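Local atomic coordinates of glutathione synthetase-like effector 30 (Gpa-GSS30-apo) (Globodera pallida, PDB entry 5OET), a protein that probably acts in plant parasitism as an effector derived from glutathione synthetase, the enzyme that joins gamma-glutamylcysteine to glycine at the expense of ATP. Residues V246-H251 with A309-R314; F298-D303 with S333-T338. All coordinates share one frame; numbering follows the deposited sequence.

Contact 1: residues V246-H251 with A309-R314; sequences VILFLH and AVVFDR
Ala309 donates its backbone N to Val246 O at 2.9 Å, and from there the two segments run on as parallel neighbours in a mixed sheet whose parallel strands are consistent with the Rossmann-type clan of this family. The chain turns a corner at Ala309, whose CB rests on Phe240 of helix 225-240. Val310 returns a bond, its O receiving Leu248 N at 2.9 Å. Beta-branched and well suited to a strand, it lies alongside Ile247 and points the same way, with Val310 CB 4.1 Å from Ile247 CG1; Leu233 and Ala236 of helix 225-240 cover it. Val311 turns to the other face of the sheet and uses both branches: CG2 lies 4.2 Å from Leu248 CD2, while CG1 meets the end of Leu250. Phe312 is gripped at both backbone polar atoms, N to Leu248 O at 2.7 Å and O in an almost straight bond from Leu250 N. Its CG stands anti to the backbone N (chi1 -162°), which carries the ring out so that its edge is turned, off-centre, to the face of Phe249, planes at 90° and ring centroids 5.1 Å apart. Phe249 also stacks with Phe281 of the next strand. Both rings sit on the face that helix 259-270 packs against, Thr266 on Phe249 and Ile265 on Phe312. Asp313, on the Leu250 face, sets OD1 3.6 Å from Leu250 CD2; partial exposure probably makes a carboxylate acceptable here. Arg314 closes the pairing with N bonded to Leu250 O. Its chain bends at chi2 and chi3 on the way to Ser262 OG, bonded by NE, and Ile191 O, bonded by NH2, while Arg314 CB lies over the His251 ring face, 3.9 Å from its centroid and 18° off the normal.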
loop_
_atom_site.group_PDB
_atom_site.type_symbol
_atom_site.label_atom_id
_atom_site.label_comp_id
_atom_site.label_asym_id
_atom_site.label_seq_id
_atom_site.Cartn_x
_atom_site.Cartn_y
_atom_site.Cartn_z
ATOM N N VAL A 246 5.711 -19.522 -18.544
ATOM C CA VAL A 246 5.065 -18.579 -17.636
ATOM C C VAL A 246 4.766 -19.248 -16.327
ATOM O O VAL A 246 4.668 -20.462 -16.249
ATOM C CB VAL A 246 3.696 -18.052 -18.176
ATOM C CG1 VAL A 246 3.839 -17.512 -19.593
ATOM C CG2 VAL A 246 2.573 -19.114 -18.110
ATOM N N ILE A 247 4.546 -18.432 -15.316
ATOM C CA ILE A 247 4.079 -18.895 -14.034
ATOM C C ILE A 247 2.580 -18.565 -13.912
ATOM O O ILE A 247 2.170 -17.415 -14.098
ATOM C CB ILE A 247 4.877 -18.223 -12.919
ATOM C CG1 ILE A 247 6.320 -18.717 -12.946
ATOM C CG2 ILE A 247 4.252 -18.534 -11.575
ATOM C CD1 ILE A 247 7.250 -17.853 -12.132
ATOM N N LEU A 248 1.774 -19.573 -13.580
ATOM C CA LEU A 248 0.337 -19.410 -13.511
ATOM C C LEU A 248 -0.083 -19.171 -12.076
ATOM O O LEU A 248 0.285 -19.948 -11.184
ATOM C CB LEU A 248 -0.346 -20.652 -14.045
ATOM C CG LEU A 248 -1.812 -20.545 -14.458
ATOM C CD1 LEU A 248 -1.979 -19.557 -15.607
ATOM C CD2 LEU A 248 -2.309 -21.930 -14.873
ATOM N N PHE A 249 -0.819 -18.077 -11.853
ATOM C CA PHE A 249 -1.447 -17.806 -10.564
ATOM C C PHE A 249 -2.913 -18.152 -10.762
ATOM O O PHE A 249 -3.633 -17.472 -11.542
ATOM C CB PHE A 249 -1.264 -16.351 -10.134
ATOM C CG PHE A 249 0.112 -16.046 -9.627
ATOM C CD1 PHE A 249 1.202 -16.043 -10.482
ATOM C CD2 PHE A 249 0.330 -15.777 -8.304
ATOM C CE1 PHE A 249 2.490 -15.763 -10.026
ATOM C CE2 PHE A 249 1.623 -15.483 -7.839
ATOM C CZ PHE A 249 2.708 -15.493 -8.705
ATOM N N LEU A 250 -3.332 -19.223 -10.087
ATOM C CA LEU A 250 -4.687 -19.727 -10.175
ATOM C C LEU A 250 -5.476 -19.279 -8.945
ATOM O O LEU A 250 -5.131 -19.638 -7.823
ATOM C CB LEU A 250 -4.631 -21.246 -10.262
ATOM C CG LEU A 250 -5.770 -22.006 -10.926
ATOM C CD1 LEU A 250 -6.052 -21.482 -12.319
ATOM C CD2 LEU A 250 -5.390 -23.470 -10.988
ATOM N N HIS A 251 -6.519 -18.474 -9.169
ATOM C CA HIS A 251 -7.347 -17.920 -8.085
ATOM C C HIS A 251 -8.773 -18.421 -8.192
ATOM O O HIS A 251 -9.171 -18.934 -9.216
ATOM C CB HIS A 251 -7.310 -16.389 -8.128
ATOM C CG HIS A 251 -6.019 -15.825 -7.652
ATOM N ND1 HIS A 251 -5.852 -15.393 -6.365
ATOM C CD2 HIS A 251 -4.813 -15.691 -8.254
ATOM C CE1 HIS A 251 -4.608 -14.985 -6.196
ATOM N NE2 HIS A 251 -3.943 -15.195 -7.313
ATOM N N ALA A 309 5.287 -23.258 -16.562
ATOM C CA ALA A 309 6.351 -23.907 -15.792
ATOM C C ALA A 309 5.906 -24.255 -14.366
ATOM O O ALA A 309 6.235 -25.326 -13.847
ATOM C CB ALA A 309 7.586 -23.025 -15.749
ATOM N N VAL A 310 5.169 -23.340 -13.734
ATOM C CA VAL A 310 4.737 -23.460 -12.351
ATOM C C VAL A 310 3.270 -23.120 -12.270
ATOM O O VAL A 310 2.870 -22.092 -12.783
ATOM C CB VAL A 310 5.479 -22.448 -11.466
ATOM C CG1 VAL A 310 5.103 -22.621 -9.991
ATOM C CG2 VAL A 310 6.975 -22.570 -11.670
ATOM N N VAL A 311 2.475 -23.959 -11.619
ATOM C CA VAL A 311 1.102 -23.574 -11.286
ATOM C C VAL A 311 1.034 -23.214 -9.808
ATOM O O VAL A 311 1.046 -24.079 -8.942
ATOM C CB VAL A 311 0.068 -24.643 -11.640
ATOM C CG1 VAL A 311 -1.327 -24.176 -11.238
ATOM C CG2 VAL A 311 0.080 -24.889 -13.126
ATOM N N PHE A 312 0.972 -21.920 -9.531
ATOM C CA PHE A 312 0.865 -21.438 -8.184
ATOM C C PHE A 312 -0.620 -21.432 -7.814
ATOM O O PHE A 312 -1.381 -20.593 -8.270
ATOM C CB PHE A 312 1.558 -20.078 -8.106
ATOM C CG PHE A 312 1.921 -19.631 -6.708
ATOM C CD1 PHE A 312 2.315 -20.527 -5.706
ATOM C CD2 PHE A 312 1.897 -18.280 -6.401
ATOM C CE1 PHE A 312 2.651 -20.068 -4.435
ATOM C CE2 PHE A 312 2.222 -17.814 -5.130
ATOM C CZ PHE A 312 2.605 -18.704 -4.149
ATOM N N ASP A 313 -1.030 -22.450 -7.054
ATOM C CA ASP A 313 -2.422 -22.634 -6.585
ATOM C C ASP A 313 -2.728 -21.636 -5.446
ATOM O O ASP A 313 -2.090 -21.655 -4.380
ATOM C CB ASP A 313 -2.692 -24.090 -6.081
ATOM C CG ASP A 313 -3.492 -24.966 -7.102
ATOM O OD1 ASP A 313 -4.444 -24.443 -7.705
ATOM O OD2 ASP A 313 -3.205 -26.191 -7.289
ATOM N N ARG A 314 -3.711 -20.773 -5.682
ATOM C CA ARG A 314 -4.199 -19.854 -4.679
ATOM C C ARG A 314 -5.708 -20.069 -4.568
ATOM O O ARG A 314 -6.494 -19.127 -4.601
ATOM C CB ARG A 314 -3.819 -18.416 -5.053
ATOM C CG ARG A 314 -2.367 -18.237 -5.491
ATOM C CD ARG A 314 -1.379 -18.293 -4.336
ATOM N NE ARG A 314 -1.279 -16.987 -3.681
ATOM C CZ ARG A 314 -1.200 -16.766 -2.360
ATOM N NH1 ARG A 314 -1.132 -15.507 -1.919
ATOM N NH2 ARG A 314 -1.210 -17.776 -1.480
#

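Contact 2: residues F298-D303 with S333-T338; sequences FSLILD and STAIKT
Phe298 and Thr334 meet in the tight part of this contact, where the turn entering strand 300-302 faces the loop between helix 325-331 and strand 336-337. Thr334 N donates to Phe298 O at 2.9 Å, approaching 31° out of the carbonyl plane, and Ser333 CA adds a CA-H...O contact to that same oxygen at 3.2 Å. Thr334 OG1, placed between its own N and carbonyl carbon (chi1 68°), reaches Ser299 CB at 3.3 Å, while its CG2 branch lies along the Phe298 carbonyl. Deeper in, Leu300 points toward the loop and its CD2 brushes Ala335 CB at 4.3 Å; both also pack on Val311 of the adjoining strand. Buried Ser333 OG turns back to Ile330 O and takes a weak bond from Ala335 N. Lys337 NZ, likewise buried, binds Ala335 O at 2.7 Å and Asp331 O at the helix end, where its charge probably suits the gathered carbonyls.

The looser side is that of Phe298, partly exposed like Thr334. Its ring leads away to a cation-pi partner, Arg157, and the nearest side-chain approach is Phe298 CB to Thr334 CG2 at 4.5 Å. One main-chain hydrogen bond, supported by the CA-H...O and apolar contacts, thus joins the approaches to two strands that flank 306-314, while the buried polar side chains mainly fix the shape of the loop itself.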
loop_
_atom_site.group_PDB
_atom_site.type_symbol
_atom_site.label_atom_id
_atom_site.label_comp_id
_atom_site.label_asym_id
_atom_site.label_seq_id
_atom_site.Cartn_x
_atom_site.Cartn_y
_atom_site.Cartn_z
ATOM N N PHE A 298 2.500 -33.845 -22.457
ATOM C CA PHE A 298 1.754 -33.695 -21.215
ATOM C C PHE A 298 2.065 -32.392 -20.497
ATOM O O PHE A 298 1.881 -32.291 -19.278
ATOM C CB PHE A 298 1.928 -34.897 -20.293
ATOM C CG PHE A 298 1.494 -36.174 -20.915
ATOM C CD1 PHE A 298 0.142 -36.394 -21.205
ATOM C CD2 PHE A 298 2.417 -37.149 -21.255
ATOM C CE1 PHE A 298 -0.277 -37.575 -21.802
ATOM C CE2 PHE A 298 2.002 -38.342 -21.825
ATOM C CZ PHE A 298 0.655 -38.549 -22.113
ATOM N N SER A 299 2.462 -31.369 -21.248
ATOM C CA SER A 299 2.737 -30.071 -20.660
ATOM C C SER A 299 1.448 -29.273 -20.661
ATOM O O SER A 299 0.583 -29.481 -21.497
ATOM C CB SER A 299 3.896 -29.351 -21.364
ATOM O OG SER A 299 3.553 -28.913 -22.646
ATOM N N LEU A 300 1.318 -28.389 -19.676
ATOM C CA LEU A 300 0.135 -27.570 -19.497
ATOM C C LEU A 300 0.333 -26.309 -20.307
ATOM O O LEU A 300 1.353 -25.628 -20.145
ATOM C CB LEU A 300 -0.047 -27.227 -18.015
ATOM C CG LEU A 300 -1.308 -26.471 -17.589
ATOM C CD1 LEU A 300 -2.539 -27.351 -17.668
ATOM C CD2 LEU A 300 -1.111 -25.955 -16.166
ATOM N N ILE A 301 -0.646 -26.001 -21.163
ATOM C CA ILE A 301 -0.572 -24.862 -22.069
ATOM C C ILE A 301 -1.712 -23.872 -21.820
ATOM O O ILE A 301 -2.823 -24.279 -21.571
ATOM C CB ILE A 301 -0.526 -25.393 -23.508
ATOM C CG1 ILE A 301 0.859 -26.014 -23.770
ATOM C CG2 ILE A 301 -0.817 -24.304 -24.531
ATOM C CD1 ILE A 301 0.766 -27.281 -24.551
ATOM N N LEU A 302 -1.397 -22.578 -21.882
ATOM C CA LEU A 302 -2.331 -21.485 -21.645
ATOM C C LEU A 302 -2.544 -20.751 -22.951
ATOM O O LEU A 302 -1.581 -20.365 -23.587
ATOM C CB LEU A 302 -1.759 -20.517 -20.606
ATOM C CG LEU A 302 -2.486 -19.178 -20.375
ATOM C CD1 LEU A 302 -3.754 -19.360 -19.562
ATOM C CD2 LEU A 302 -1.570 -18.184 -19.698
ATOM N N ASP A 303 -3.811 -20.545 -23.328
ATOM C CA ASP A 303 -4.209 -19.924 -24.612
ATOM C C ASP A 303 -3.524 -20.533 -25.834
ATOM O O ASP A 303 -3.099 -19.823 -26.750
ATOM C CB ASP A 303 -3.934 -18.422 -24.580
ATOM C CG ASP A 303 -4.550 -17.741 -23.388
ATOM O OD1 ASP A 303 -5.669 -18.138 -22.998
ATOM O OD2 ASP A 303 -3.920 -16.806 -22.846
ATOM N N SER A 333 0.467 -33.322 -15.125
ATOM C CA SER A 333 1.057 -32.594 -16.234
ATOM C C SER A 333 2.459 -32.207 -15.820
ATOM O O SER A 333 2.804 -32.349 -14.653
ATOM C CB SER A 333 0.268 -31.326 -16.526
ATOM O OG SER A 333 0.607 -30.311 -15.598
ATOM N N THR A 334 3.249 -31.664 -16.742
ATOM C CA THR A 334 4.636 -31.384 -16.427
ATOM C C THR A 334 4.864 -30.103 -15.616
ATOM O O THR A 334 5.985 -29.865 -15.175
ATOM C CB THR A 334 5.514 -31.368 -17.675
ATOM O OG1 THR A 334 5.181 -30.239 -18.495
ATOM C CG2 THR A 334 5.355 -32.707 -18.439
ATOM N N ALA A 335 3.839 -29.280 -15.398
ATOM C CA ALA A 335 4.015 -28.069 -14.602
ATOM C C ALA A 335 4.390 -28.423 -13.163
ATOM O O ALA A 335 3.929 -29.433 -12.623
ATOM C CB ALA A 335 2.752 -27.213 -14.624
ATOM N N ILE A 336 5.243 -27.605 -12.550
ATOM C CA ILE A 336 5.551 -27.774 -11.148
ATOM C C ILE A 336 4.332 -27.278 -10.370
ATOM O O ILE A 336 3.819 -26.209 -10.650
ATOM C CB ILE A 336 6.816 -27.015 -10.749
ATOM C CG1 ILE A 336 8.015 -27.575 -11.516
ATOM C CG2 ILE A 336 7.045 -27.126 -9.245
ATOM C CD1 ILE A 336 9.293 -26.781 -11.315
ATOM N N LYS A 337 3.847 -28.091 -9.432
ATOM C CA LYS A 337 2.707 -27.744 -8.569
ATOM C C LYS A 337 3.226 -27.270 -7.225
ATOM O O LYS A 337 4.380 -27.526 -6.870
ATOM C CB LYS A 337 1.769 -28.939 -8.370
ATOM C CG LYS A 337 0.678 -29.076 -9.426
ATOM C CD LYS A 337 1.216 -29.506 -10.774
ATOM C CE LYS A 337 1.814 -30.900 -10.737
ATOM N NZ LYS A 337 2.116 -31.394 -12.110
ATOM N N THR A 338 2.354 -26.596 -6.474
ATOM C CA THR A 338 2.758 -25.782 -5.307
ATOM C C THR A 338 1.811 -25.934 -4.097
ATOM O O THR A 338 1.175 -24.956 -3.714
ATOM C CB THR A 338 2.776 -24.275 -5.694
ATOM O OG1 THR A 338 1.435 -23.846 -5.990
ATOM C CG2 THR A 338 3.704 -23.990 -6.913
#

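The two contacts lie with centres about 9 Å apart in one mixed sheet, and their segments alternate along the chain: 246-251, 298-303, 309-314, 333-338. Strand 306-314 is the common element, and it turns a corner at Ala309. Before the corner it pairs antiparallel with 300-302; from Ala309 on it runs parallel to 246-251 and to 336-337. Ile336 probably bonds at both backbone polar atoms, Ile336 O with Val311 N at 2.8 Å and Ile336 N with Ala309 O, while Thr338 OG1 joins Val311 O and Asp313 N. Strand 246-251 also pairs with 279-283, and 300-302 with 291-293. Contact 2 thus joins the two chain parts that border strand 306-314 in this glutathione synthetase-like fold.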